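Local atomic coordinates of DUF1460 domain-containing protein (Legionella pneumophila subsp. pneumophila, PDB entry 2IM9), a protein that is of unknown function but, as a member of the N-acetylmuramoyl-L-alanine amidase-like family in the papain-like peptidase clan, may cleave bonds of cell-wall peptidoglycan. Residues R56-S61 / F280-S285; L71-E76 / C95-N100; T101-A106 / L269-W274; D140-N145 / N313-L318. All coordinates share one frame; numbering follows the deposited sequence.

Contact 1. Residues R56-S61 / F280-S285; sequences RISQIS and FFRQAS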
loop_
_atom_site.group_PDB
_atom_site.type_symbol
_atom_site.label_atom_id
_atom_site.label_comp_id
_atom_site.label_asym_id
_atom_site.label_seq_id
_atom_site.Cartn_x
_atom_site.Cartn_y
_atom_site.Cartn_z
ATOM N N ARG A 56 4.507 11.575 -13.200
ATOM C CA ARG A 56 3.236 10.856 -13.402
ATOM C C ARG A 56 2.578 10.490 -12.059
ATOM O O ARG A 56 1.384 10.702 -11.835
ATOM C CB ARG A 56 3.483 9.594 -14.224
ATOM C CG ARG A 56 3.705 9.884 -15.704
ATOM C CD ARG A 56 3.943 8.605 -16.502
ATOM N NE ARG A 56 2.766 7.729 -16.538
ATOM C CZ ARG A 56 1.792 7.790 -17.451
ATOM N NH1 ARG A 56 1.817 8.705 -18.433
ATOM N NH2 ARG A 56 0.787 6.927 -17.385
ATOM N N ILE A 57 3.380 9.918 -11.174
ATOM C CA ILE A 57 2.893 9.549 -9.838
ATOM C C ILE A 57 2.386 10.786 -9.117
ATOM O O ILE A 57 1.352 10.735 -8.480
ATOM C CB ILE A 57 3.998 8.853 -9.004
ATOM C CG1 ILE A 57 4.303 7.466 -9.562
ATOM C CG2 ILE A 57 3.625 8.806 -7.473
ATOM C CD1 ILE A 57 5.590 6.880 -9.054
ATOM N N SER A 58 3.119 11.901 -9.212
ATOM C CA SER A 58 2.680 13.121 -8.536
ATOM C C SER A 58 1.354 13.622 -9.101
ATOM O O SER A 58 0.452 13.951 -8.344
ATOM C CB SER A 58 3.749 14.222 -8.596
ATOM O OG SER A 58 3.309 15.393 -7.913
ATOM N N GLN A 59 1.239 13.670 -10.429
ATOM C CA GLN A 59 0.031 14.160 -11.075
ATOM C C GLN A 59 -1.174 13.290 -10.791
ATOM O O GLN A 59 -2.225 13.794 -10.418
ATOM C CB GLN A 59 0.267 14.291 -12.576
ATOM C CG GLN A 59 1.201 15.464 -12.899
ATOM C CD GLN A 59 1.423 15.658 -14.388
ATOM O OE1 GLN A 59 0.598 15.247 -15.212
ATOM N NE2 GLN A 59 2.540 16.300 -14.741
ATOM N N ILE A 60 -1.003 11.974 -10.918
ATOM C CA ILE A 60 -2.114 11.035 -10.703
ATOM C C ILE A 60 -2.535 10.982 -9.225
ATOM O O ILE A 60 -3.723 11.013 -8.898
ATOM C CB ILE A 60 -1.754 9.640 -11.233
ATOM C CG1 ILE A 60 -1.593 9.718 -12.751
ATOM C CG2 ILE A 60 -2.825 8.589 -10.842
ATOM C CD1 ILE A 60 -0.813 8.561 -13.356
ATOM N N SER A 61 -1.555 10.917 -8.328
ATOM C CA SER A 61 -1.873 10.945 -6.912
ATOM C C SER A 61 -2.626 12.241 -6.543
ATOM O O SER A 61 -3.600 12.206 -5.798
ATOM C CB SER A 61 -0.612 10.731 -6.067
ATOM O OG SER A 61 0.357 11.731 -6.306
ATOM N N PHE A 280 5.906 16.444 1.436
ATOM C CA PHE A 280 4.586 16.019 1.878
ATOM C C PHE A 280 4.407 14.502 1.837
ATOM O O PHE A 280 5.060 13.794 1.065
ATOM C CB PHE A 280 3.485 16.743 1.084
ATOM C CG PHE A 280 3.457 18.226 1.344
ATOM C CD1 PHE A 280 2.661 18.756 2.352
ATOM C CD2 PHE A 280 4.296 19.078 0.632
ATOM C CE1 PHE A 280 2.677 20.144 2.625
ATOM C CE2 PHE A 280 4.313 20.443 0.891
ATOM C CZ PHE A 280 3.498 20.972 1.891
ATOM N N PHE A 281 3.538 14.035 2.708
ATOM C CA PHE A 281 3.122 12.640 2.760
ATOM C C PHE A 281 1.706 12.646 2.210
ATOM O O PHE A 281 0.776 13.184 2.827
ATOM C CB PHE A 281 3.184 12.162 4.207
ATOM C CG PHE A 281 2.900 10.709 4.409
ATOM C CD1 PHE A 281 3.357 9.735 3.506
ATOM C CD2 PHE A 281 2.260 10.295 5.575
ATOM C CE1 PHE A 281 3.130 8.379 3.746
ATOM C CE2 PHE A 281 2.035 8.924 5.817
ATOM C CZ PHE A 281 2.468 7.978 4.900
ATOM N N ARG A 282 1.557 12.096 1.011
ATOM C CA ARG A 282 0.257 12.075 0.344
ATOM C C ARG A 282 -0.348 10.693 0.523
ATOM O O ARG A 282 0.218 9.706 0.088
ATOM C CB ARG A 282 0.422 12.408 -1.136
ATOM C CG ARG A 282 -0.903 12.460 -1.907
ATOM C CD ARG A 282 -0.661 13.032 -3.299
ATOM N NE ARG A 282 -0.399 14.471 -3.248
ATOM C CZ ARG A 282 0.111 15.165 -4.260
ATOM N NH1 ARG A 282 0.428 14.561 -5.400
ATOM N NH2 ARG A 282 0.309 16.473 -4.126
ATOM N N GLN A 283 -1.487 10.618 1.212
ATOM C CA GLN A 283 -2.052 9.306 1.548
ATOM C C GLN A 283 -3.530 9.372 1.840
ATOM O O GLN A 283 -4.080 10.451 2.045
ATOM C CB GLN A 283 -1.316 8.610 2.720
ATOM C CG GLN A 283 -0.562 9.509 3.653
ATOM C CD GLN A 283 -1.453 10.240 4.652
ATOM O OE1 GLN A 283 -2.111 9.618 5.502
ATOM N NE2 GLN A 283 -1.420 11.571 4.598
ATOM N N ALA A 284 -4.161 8.204 1.799
ATOM C CA ALA A 284 -5.560 8.047 2.152
ATOM C C ALA A 284 -5.578 7.860 3.659
ATOM O O ALA A 284 -5.043 6.866 4.184
ATOM C CB ALA A 284 -6.158 6.840 1.427
ATOM N N SER A 285 -6.165 8.840 4.339
ATOM C CA SER A 285 -6.081 8.963 5.785
ATOM C C SER A 285 -7.414 8.685 6.464
ATOM O O SER A 285 -8.395 9.377 6.197
ATOM C CB SER A 285 -5.614 10.381 6.131
ATOM O OG SER A 285 -5.746 10.641 7.519
HETATM O O HOH W 1 1.507 16.878 -7.028
#
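Helix 53-63 comes nearest to strand 278-285 where the CA atoms of Ser-61 and Arg-282 stand 7.6 Å apart, a gap that a long side chain has to bridge. Arg-282 does so by running straight as far as CD and then bending at its third torsion (-73°), which brings the edge of the guanidinium to the helix, NH1 foremost. Its NH1 gives a hydrogen bond to Ser-61 OG over 3.0 Å, and the hydroxyl lies in the guanidinium plane, with an angle of 159° at the hydrogen. Serine suits this place because it can pass the bond on: with chi1 at 60°, Ser-61 OG reaches back one turn and donates to Ile-57 O at 2.6 Å, a carbonyl that also accepts from Ser-61 N. Helices packed against an antiparallel sheet, as here, are a feature of the papain-like clan to which this family belongs; this helix-sheet contact is polar. Ser-58 O also lies 3.0 Å from Arg-282 NH1, and a water that accepts from NH1 is also hydrogen-bonded to Ser-58 OG. Further back along the chain, Arg-282 CD packs on Ser-61 CB at 3.6 Å. The charge has its main partner in Asp-293 on the next strand, which forms a salt bridge with Arg-282 NE.

Contact 2. Residues L71-E76 / C95-N100; sequences LGSLGE and CDTYVN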
loop_
_atom_site.group_PDB
_atom_site.type_symbol
_atom_site.label_atom_id
_atom_site.label_comp_id
_atom_site.label_asym_id
_atom_site.label_seq_id
_atom_site.Cartn_x
_atom_site.Cartn_y
_atom_site.Cartn_z
ATOM N N LEU A 71 -12.433 2.069 4.314
ATOM C CA LEU A 71 -11.646 0.953 4.813
ATOM C C LEU A 71 -11.893 -0.287 3.957
ATOM O O LEU A 71 -13.046 -0.639 3.706
ATOM C CB LEU A 71 -12.034 0.649 6.254
ATOM C CG LEU A 71 -11.250 -0.482 6.904
ATOM C CD1 LEU A 71 -9.761 -0.158 6.957
ATOM C CD2 LEU A 71 -11.815 -0.767 8.295
ATOM N N GLY A 72 -10.821 -0.935 3.498
ATOM C CA GLY A 72 -10.964 -2.164 2.692
ATOM C C GLY A 72 -11.714 -1.881 1.392
ATOM O O GLY A 72 -12.721 -2.513 1.087
ATOM N N SER A 73 -11.217 -0.913 0.632
ATOM C CA SER A 73 -11.936 -0.369 -0.530
ATOM C C SER A 73 -12.199 -1.376 -1.649
ATOM O O SER A 73 -13.178 -1.237 -2.384
ATOM C CB SER A 73 -11.157 0.808 -1.116
ATOM O OG SER A 73 -11.446 2.016 -0.402
ATOM N N LEU A 74 -11.292 -2.344 -1.806
ATOM C CA LEU A 74 -11.321 -3.256 -2.961
ATOM C C LEU A 74 -11.459 -4.702 -2.539
ATOM O O LEU A 74 -11.033 -5.093 -1.439
ATOM C CB LEU A 74 -10.031 -3.103 -3.792
ATOM C CG LEU A 74 -9.781 -1.694 -4.353
ATOM C CD1 LEU A 74 -8.532 -1.652 -5.264
ATOM C CD2 LEU A 74 -11.006 -1.238 -5.128
ATOM N N GLY A 75 -12.025 -5.500 -3.439
ATOM C CA GLY A 75 -12.093 -6.944 -3.268
ATOM C C GLY A 75 -11.726 -7.661 -4.562
ATOM O O GLY A 75 -10.877 -7.193 -5.340
ATOM N N GLU A 76 -12.342 -8.820 -4.784
ATOM C CA GLU A 76 -12.065 -9.615 -5.979
ATOM C C GLU A 76 -13.106 -9.382 -7.079
ATOM O O GLU A 76 -12.996 -9.953 -8.167
ATOM C CB GLU A 76 -11.960 -11.103 -5.633
ATOM C CG GLU A 76 -10.566 -11.519 -5.138
ATOM C CD GLU A 76 -10.188 -10.846 -3.824
ATOM O OE1 GLU A 76 -10.836 -11.144 -2.787
ATOM O OE2 GLU A 76 -9.258 -10.008 -3.840
ATOM N N CYS A 95 -5.419 3.159 2.590
ATOM C CA CYS A 95 -4.032 3.531 2.325
ATOM C C CYS A 95 -3.399 2.632 1.269
ATOM O O CYS A 95 -2.633 3.106 0.422
ATOM C CB CYS A 95 -3.171 3.559 3.590
ATOM S SG CYS A 95 -2.958 1.983 4.384
ATOM N N ASP A 96 -3.741 1.342 1.314
ATOM C CA ASP A 96 -3.168 0.342 0.401
ATOM C C ASP A 96 -3.735 0.478 -1.004
ATOM O O ASP A 96 -2.993 0.445 -1.975
ATOM C CB ASP A 96 -3.478 -1.082 0.899
ATOM C CG ASP A 96 -3.038 -1.319 2.325
ATOM O OD1 ASP A 96 -1.857 -1.096 2.624
ATOM O OD2 ASP A 96 -3.883 -1.748 3.144
ATOM N N THR A 97 -5.051 0.615 -1.116
ATOM C CA THR A 97 -5.669 0.710 -2.438
ATOM C C THR A 97 -5.311 2.022 -3.148
ATOM O O THR A 97 -5.233 2.063 -4.385
ATOM C CB THR A 97 -7.192 0.471 -2.405
ATOM O OG1 THR A 97 -7.849 1.589 -1.799
ATOM C CG2 THR A 97 -7.529 -0.814 -1.605
ATOM N N TYR A 98 -5.097 3.090 -2.388
ATOM C CA TYR A 98 -4.639 4.335 -2.986
ATOM C C TYR A 98 -3.291 4.146 -3.672
ATOM O O TYR A 98 -3.112 4.503 -4.830
ATOM C CB TYR A 98 -4.568 5.432 -1.925
ATOM C CG TYR A 98 -4.116 6.769 -2.436
ATOM C CD1 TYR A 98 -4.831 7.444 -3.431
ATOM C CD2 TYR A 98 -2.986 7.398 -1.890
ATOM C CE1 TYR A 98 -4.402 8.697 -3.892
ATOM C CE2 TYR A 98 -2.556 8.630 -2.350
ATOM C CZ TYR A 98 -3.275 9.279 -3.331
ATOM O OH TYR A 98 -2.846 10.507 -3.762
ATOM N N VAL A 99 -2.330 3.578 -2.951
ATOM C CA VAL A 99 -0.996 3.411 -3.522
ATOM C C VAL A 99 -1.052 2.466 -4.731
ATOM O O VAL A 99 -0.469 2.760 -5.784
ATOM C CB VAL A 99 -0.013 2.962 -2.424
ATOM C CG1 VAL A 99 1.297 2.452 -3.017
ATOM C CG2 VAL A 99 0.269 4.135 -1.488
ATOM N N ASN A 100 -1.775 1.356 -4.589
ATOM C CA ASN A 100 -1.903 0.393 -5.687
ATOM C C ASN A 100 -2.548 1.006 -6.929
ATOM O O ASN A 100 -2.111 0.761 -8.064
ATOM C CB ASN A 100 -2.752 -0.794 -5.236
ATOM C CG ASN A 100 -1.937 -1.844 -4.506
ATOM O OD1 ASN A 100 -0.771 -2.053 -4.814
ATOM N ND2 ASN A 100 -2.561 -2.525 -3.548
#
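No ring, amide or carboxylate takes part where Thr-97 meets Ser-73 and Leu-74, so there are no stacked faces or facing edges here; the surfaces that touch are tetrahedral carbons and one hydroxyl. Thr-97 projects from the first turn of helix 95-107 toward the loop 71-76, and its two branches go to different neighbours. With chi1 at 72°, OG1 is set between the backbone N and the carbonyl carbon, on the side of Ser-73, and meets Ser-73 CB at 3.5 Å. The methyl CG2 turns instead to Leu-74 and rests on its CG at 3.7 Å, while Leu-74 CD1 comes alongside Thr-97 CB at 3.8 Å. Leu-74 thus slants across Thr-97. A beta-branched threonine suits the place, since one short side chain offers a polar and an apolar arm. The helix starts with Cys-95, whose side chain touches His-268 of the sheet; a cysteine at the head of a helix packed beside a histidine-bearing strand is the layout of papain-like enzymes and is consistent with that ancestry. The loop is tied down through its backbone, Ser-73 O accepting from Arg-89 and Gly-75 O from Arg-122. Ser-73 OG bonds to Ile-70 O and remains 3.9 Å from Thr-97 OG1. The chemistry therefore implies that close packing joins loop to helix here, while the hydroxyls spend their hydrogen bonds locally.

Contact 3. Residues T101-A106 / L269-W274; sequences TVLSLA and LGFAIW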
loop_
_atom_site.group_PDB
_atom_site.type_symbol
_atom_site.label_atom_id
_atom_site.label_comp_id
_atom_site.label_asym_id
_atom_site.label_seq_id
_atom_site.Cartn_x
_atom_site.Cartn_y
_atom_site.Cartn_z
ATOM N N THR A 101 -3.595 1.785 -6.711
ATOM C CA THR A 101 -4.315 2.386 -7.835
ATOM C C THR A 101 -3.433 3.431 -8.530
ATOM O O THR A 101 -3.285 3.409 -9.757
ATOM C CB THR A 101 -5.630 3.004 -7.389
ATOM O OG1 THR A 101 -6.442 1.970 -6.818
ATOM C CG2 THR A 101 -6.343 3.608 -8.586
ATOM N N VAL A 102 -2.810 4.308 -7.748
ATOM C CA VAL A 102 -1.948 5.345 -8.335
ATOM C C VAL A 102 -0.780 4.728 -9.124
ATOM O O VAL A 102 -0.536 5.114 -10.276
ATOM C CB VAL A 102 -1.422 6.338 -7.277
ATOM C CG1 VAL A 102 -0.335 7.239 -7.901
ATOM C CG2 VAL A 102 -2.585 7.172 -6.725
ATOM N N LEU A 103 -0.076 3.773 -8.511
ATOM C CA LEU A 103 1.048 3.119 -9.181
ATOM C C LEU A 103 0.630 2.456 -10.486
ATOM O O LEU A 103 1.299 2.624 -11.508
ATOM C CB LEU A 103 1.721 2.092 -8.266
ATOM C CG LEU A 103 2.532 2.688 -7.116
ATOM C CD1 LEU A 103 3.081 1.549 -6.243
ATOM C CD2 LEU A 103 3.645 3.610 -7.631
ATOM N N SER A 104 -0.479 1.722 -10.456
ATOM C CA SER A 104 -0.949 1.017 -11.649
ATOM C C SER A 104 -1.387 1.983 -12.749
ATOM O O SER A 104 -1.133 1.713 -13.921
ATOM C CB SER A 104 -2.056 0.018 -11.300
ATOM O OG SER A 104 -1.590 -0.912 -10.329
ATOM N N LEU A 105 -2.021 3.101 -12.393
ATOM C CA LEU A 105 -2.346 4.144 -13.390
ATOM C C LEU A 105 -1.059 4.746 -13.967
ATOM O O LEU A 105 -0.954 4.963 -15.175
ATOM C CB LEU A 105 -3.216 5.264 -12.791
ATOM C CG LEU A 105 -4.679 4.888 -12.498
ATOM C CD1 LEU A 105 -5.310 5.852 -11.504
ATOM C CD2 LEU A 105 -5.484 4.839 -13.811
ATOM N N ALA A 106 -0.081 4.999 -13.101
ATOM C CA ALA A 106 1.155 5.645 -13.548
ATOM C C ALA A 106 1.954 4.749 -14.475
ATOM O O ALA A 106 2.633 5.236 -15.377
ATOM C CB ALA A 106 2.012 6.081 -12.348
ATOM N N LEU A 269 0.880 3.517 4.705
ATOM C CA LEU A 269 1.756 3.914 3.603
ATOM C C LEU A 269 1.154 4.988 2.734
ATOM O O LEU A 269 -0.043 5.274 2.815
ATOM C CB LEU A 269 2.219 2.707 2.771
ATOM C CG LEU A 269 1.214 2.040 1.824
ATOM C CD1 LEU A 269 1.972 1.118 0.878
ATOM C CD2 LEU A 269 0.240 1.233 2.607
ATOM N N GLY A 270 1.992 5.578 1.892
ATOM C CA GLY A 270 1.569 6.689 1.028
ATOM C C GLY A 270 2.764 7.114 0.197
ATOM O O GLY A 270 3.780 6.400 0.156
ATOM N N PHE A 271 2.660 8.277 -0.445
ATOM C CA PHE A 271 3.717 8.776 -1.317
ATOM C C PHE A 271 4.431 9.981 -0.727
ATOM O O PHE A 271 3.819 10.775 0.011
ATOM C CB PHE A 271 3.141 9.210 -2.670
ATOM C CG PHE A 271 2.547 8.085 -3.471
ATOM C CD1 PHE A 271 3.361 7.179 -4.133
ATOM C CD2 PHE A 271 1.165 7.934 -3.557
ATOM C CE1 PHE A 271 2.814 6.131 -4.881
ATOM C CE2 PHE A 271 0.604 6.891 -4.303
ATOM C CZ PHE A 271 1.432 5.987 -4.970
ATOM N N ALA A 272 5.718 10.077 -1.031
ATOM C CA ALA A 272 6.521 11.265 -0.744
ATOM C C ALA A 272 6.359 12.200 -1.919
ATOM O O ALA A 272 6.696 11.835 -3.041
ATOM C CB ALA A 272 8.008 10.890 -0.580
ATOM N N ILE A 273 5.870 13.413 -1.674
ATOM C CA ILE A 273 5.690 14.372 -2.765
ATOM C C ILE A 273 6.322 15.711 -2.369
ATOM O O ILE A 273 5.933 16.285 -1.359
ATOM C CB ILE A 273 4.180 14.598 -3.096
ATOM C CG1 ILE A 273 3.459 13.284 -3.459
ATOM C CG2 ILE A 273 4.023 15.663 -4.220
ATOM C CD1 ILE A 273 3.892 12.632 -4.811
ATOM N N TRP A 274 7.280 16.182 -3.163
ATOM C CA TRP A 274 7.921 17.486 -2.931
ATOM C C TRP A 274 7.103 18.587 -3.620
ATOM O O TRP A 274 6.839 18.505 -4.819
ATOM C CB TRP A 274 9.328 17.498 -3.492
ATOM C CG TRP A 274 10.306 16.737 -2.661
ATOM C CD1 TRP A 274 10.649 15.415 -2.787
ATOM C CD2 TRP A 274 11.058 17.250 -1.562
ATOM N NE1 TRP A 274 11.589 15.082 -1.824
ATOM C CE2 TRP A 274 11.845 16.190 -1.058
ATOM C CE3 TRP A 274 11.144 18.510 -0.946
ATOM C CZ2 TRP A 274 12.722 16.357 0.021
ATOM C CZ3 TRP A 274 12.008 18.671 0.128
ATOM C CH2 TRP A 274 12.778 17.601 0.607
#
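Phe-271 is the one residue of segment 269-274 that touches Val-102 and Leu-103, and the strand leads up to it in steps. Leu-269 packs on the earlier turns of the same helix, against Cys-95, Asp-96 and Val-99. Gly-270 follows, with Val-99 CG2 3.8 Å from its CA. Phe-271 then points at helix 95-107; its CG lies anti to the carbonyl carbon (chi1 -65°), which carries the ring out to the helix. The outer end of the ring does the touching: CE2 lies 3.6 Å from Val-102 CB, and CZ is 3.6 Å from Val-102 CG1. The two side chains run toward each other from opposite directions, the valine meeting the ring at a slant, neither over its face nor at its edge. On the other side of CZ, Leu-103 CD2 sits at the ring edge, near its plane, 3.8 Å from Phe-271 CE1. Only the branched end of Leu-103 swings in to the ring. A long, rigid apolar side chain suits the spot, reaching across the 9.6 Å between the CA atoms of Val-102 and Phe-271. Ile-273, two residues on, turns to Ser-58. Phe-271 also touches Ile-57 of helix 53-63, so its ring touches two helices, while its backbone pairs with Arg-282 of the adjacent antiparallel strand.

Contact 4. Residues D140-N145 / N313-L318; sequences DWNNYN and NIQVVL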
loop_
_atom_site.group_PDB
_atom_site.type_symbol
_atom_site.label_atom_id
_atom_site.label_comp_id
_atom_site.label_asym_id
_atom_site.label_seq_id
_atom_site.Cartn_x
_atom_site.Cartn_y
_atom_site.Cartn_z
ATOM N N ASP A 140 4.283 -9.961 1.416
ATOM C CA ASP A 140 3.584 -10.117 0.139
ATOM C C ASP A 140 3.918 -8.970 -0.818
ATOM O O ASP A 140 4.566 -9.169 -1.841
ATOM C CB ASP A 140 2.068 -10.162 0.329
ATOM C CG ASP A 140 1.594 -11.368 1.109
ATOM O OD1 ASP A 140 2.185 -12.465 0.989
ATOM O OD2 ASP A 140 0.585 -11.211 1.815
ATOM N N TRP A 141 3.458 -7.765 -0.492
ATOM C CA TRP A 141 3.459 -6.672 -1.468
ATOM C C TRP A 141 4.863 -6.201 -1.798
ATOM O O TRP A 141 5.251 -6.177 -2.988
ATOM C CB TRP A 141 2.612 -5.496 -0.958
ATOM C CG TRP A 141 2.277 -4.456 -2.005
ATOM C CD1 TRP A 141 1.294 -4.536 -2.960
ATOM C CD2 TRP A 141 2.871 -3.156 -2.152
ATOM N NE1 TRP A 141 1.271 -3.386 -3.718
ATOM C CE2 TRP A 141 2.231 -2.523 -3.251
ATOM C CE3 TRP A 141 3.897 -2.483 -1.487
ATOM C CZ2 TRP A 141 2.572 -1.236 -3.681
ATOM C CZ3 TRP A 141 4.245 -1.197 -1.913
ATOM C CH2 TRP A 141 3.574 -0.582 -3.000
ATOM N N ASN A 142 5.625 -5.799 -0.776
ATOM C CA ASN A 142 7.017 -5.402 -1.022
ATOM C C ASN A 142 7.775 -6.540 -1.719
ATOM O O ASN A 142 8.447 -6.323 -2.733
ATOM C CB ASN A 142 7.738 -5.081 0.287
ATOM C CG ASN A 142 7.339 -3.746 0.882
ATOM O OD1 ASN A 142 6.576 -2.973 0.296
ATOM N ND2 ASN A 142 7.888 -3.455 2.053
ATOM N N ASN A 143 7.677 -7.746 -1.170
ATOM C CA ASN A 143 8.454 -8.878 -1.688
ATOM C C ASN A 143 8.179 -9.149 -3.169
ATOM O O ASN A 143 9.106 -9.163 -3.999
ATOM C CB ASN A 143 8.169 -10.119 -0.836
ATOM C CG ASN A 143 8.846 -11.354 -1.373
ATOM O OD1 ASN A 143 10.066 -11.438 -1.398
ATOM N ND2 ASN A 143 8.045 -12.315 -1.832
ATOM N N TYR A 144 6.905 -9.322 -3.496
ATOM C CA TYR A 144 6.517 -9.668 -4.863
ATOM C C TYR A 144 6.738 -8.534 -5.848
ATOM O O TYR A 144 7.164 -8.780 -6.989
ATOM C CB TYR A 144 5.083 -10.211 -4.926
ATOM C CG TYR A 144 4.962 -11.588 -4.316
ATOM C CD1 TYR A 144 5.769 -12.639 -4.760
ATOM C CD2 TYR A 144 4.057 -11.842 -3.290
ATOM C CE1 TYR A 144 5.683 -13.904 -4.193
ATOM C CE2 TYR A 144 3.962 -13.105 -2.713
ATOM C CZ TYR A 144 4.780 -14.130 -3.171
ATOM O OH TYR A 144 4.693 -15.382 -2.623
ATOM N N ASN A 145 6.480 -7.297 -5.427
ATOM C CA ASN A 145 6.647 -6.176 -6.347
ATOM C C ASN A 145 8.114 -5.785 -6.549
ATOM O O ASN A 145 8.466 -5.221 -7.583
ATOM C CB ASN A 145 5.718 -5.005 -5.981
ATOM C CG ASN A 145 4.263 -5.306 -6.310
ATOM O OD1 ASN A 145 3.929 -5.627 -7.453
ATOM N ND2 ASN A 145 3.384 -5.222 -5.305
ATOM N N ASN A 313 10.165 3.242 5.953
ATOM C CA ASN A 313 10.828 2.521 4.860
ATOM C C ASN A 313 10.542 3.294 3.584
ATOM O O ASN A 313 9.451 3.849 3.430
ATOM C CB ASN A 313 10.300 1.070 4.798
ATOM C CG ASN A 313 10.787 0.300 3.576
ATOM O OD1 ASN A 313 10.253 0.441 2.471
ATOM N ND2 ASN A 313 11.775 -0.543 3.778
ATOM N N ILE A 314 11.531 3.337 2.685
ATOM C CA ILE A 314 11.401 4.107 1.440
ATOM C C ILE A 314 11.692 3.213 0.240
ATOM O O ILE A 314 12.735 2.562 0.173
ATOM C CB ILE A 314 12.363 5.337 1.402
ATOM C CG1 ILE A 314 12.208 6.226 2.652
ATOM C CG2 ILE A 314 12.113 6.191 0.156
ATOM C CD1 ILE A 314 13.102 5.840 3.812
ATOM N N GLN A 315 10.756 3.203 -0.714
ATOM C CA GLN A 315 10.910 2.464 -1.963
ATOM C C GLN A 315 10.695 3.396 -3.138
ATOM O O GLN A 315 9.971 4.391 -3.034
ATOM C CB GLN A 315 9.877 1.358 -2.035
ATOM C CG GLN A 315 10.164 0.219 -1.080
ATOM C CD GLN A 315 9.131 -0.845 -1.210
ATOM O OE1 GLN A 315 7.981 -0.661 -0.780
ATOM N NE2 GLN A 315 9.508 -1.966 -1.825
ATOM N N VAL A 316 11.338 3.092 -4.259
ATOM C CA VAL A 316 11.120 3.871 -5.478
ATOM C C VAL A 316 10.633 2.949 -6.580
ATOM O O VAL A 316 10.819 1.737 -6.512
ATOM C CB VAL A 316 12.375 4.618 -5.957
ATOM C CG1 VAL A 316 12.815 5.660 -4.923
ATOM C CG2 VAL A 316 13.508 3.635 -6.241
ATOM N N VAL A 317 9.958 3.532 -7.561
ATOM C CA VAL A 317 9.424 2.788 -8.690
ATOM C C VAL A 317 10.522 2.749 -9.749
ATOM O O VAL A 317 11.109 3.782 -10.066
ATOM C CB VAL A 317 8.164 3.471 -9.255
ATOM C CG1 VAL A 317 7.715 2.827 -10.591
ATOM C CG2 VAL A 317 7.047 3.449 -8.229
ATOM N N LEU A 318 10.777 1.569 -10.301
ATOM C CA LEU A 318 11.897 1.398 -11.235
ATOM C C LEU A 318 11.574 1.698 -12.708
ATOM O O LEU A 318 12.374 2.358 -13.398
ATOM C CB LEU A 318 12.477 -0.008 -11.106
ATOM C CG LEU A 318 13.190 -0.349 -9.804
ATOM C CD1 LEU A 318 13.522 -1.840 -9.781
ATOM C CD2 LEU A 318 14.438 0.520 -9.630
#
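Asn-142 and Gln-315 bring their amide ends together in the buried gap between helix 137-147 and strand 311-317. The atoms modelled as Asn-142 OD1 and Gln-315 OE1 are 2.9 Å apart. The oxygen and nitrogen of either amide may be exchanged in the model; with one of them turned back the pair may be a hydrogen bond. The amide planes are 69° apart, so the groups meet at a steep angle and do not stack. The Gln-315 amide also lies near the indole of Trp-141, whose CZ3 is 3.9 Å from the atom placed as OE1. Asparagine and glutamine suit this interior because an amide can both give and accept without carrying charge; the longer glutamine, its CG anti to the carbonyl carbon (chi1 -72°) and its chain extended beyond, provides most of the reach. One shell further out, Trp-141 is held by its NE1 donating to Asn-100 OD1 on helix 95-107. Asn-145 lays its ND2 over one face of the indole, 3.1 Å above the plane, with a weak bond to Trp-141 O. Glu-248 of strand 246-254 touches both Trp-141 and Gln-315. Strand 311-317 pairs antiparallel with strands 151-153 and 246-254; the helix packs against the sheet there, Trp-141 also touching Val-99 and Leu-103 of helix 95-107.

In the fold
All four contacts are buried, and helix 95-107 links them: contacts 2 and 3 both use it, while contacts 1 and 4 touch it through Tyr-98 and Asn-100. Contacts 1, 3 and 4 each set a helix against the same antiparallel sheet, contacts 1 and 3 on neighbouring strands with centres about 5 Å apart; contact 2 instead attaches a loop to the helix. Their chemistry differs accordingly. Contact 3 is wholly apolar, contact 2 is close packing that includes a hydroxyl but no hydrogen bond across it, contact 1 relies on a charged guanidinium, and contact 4 on neutral amides. Leu-103 joins contacts 3 and 4, packing on both Val-317 and Trp-141.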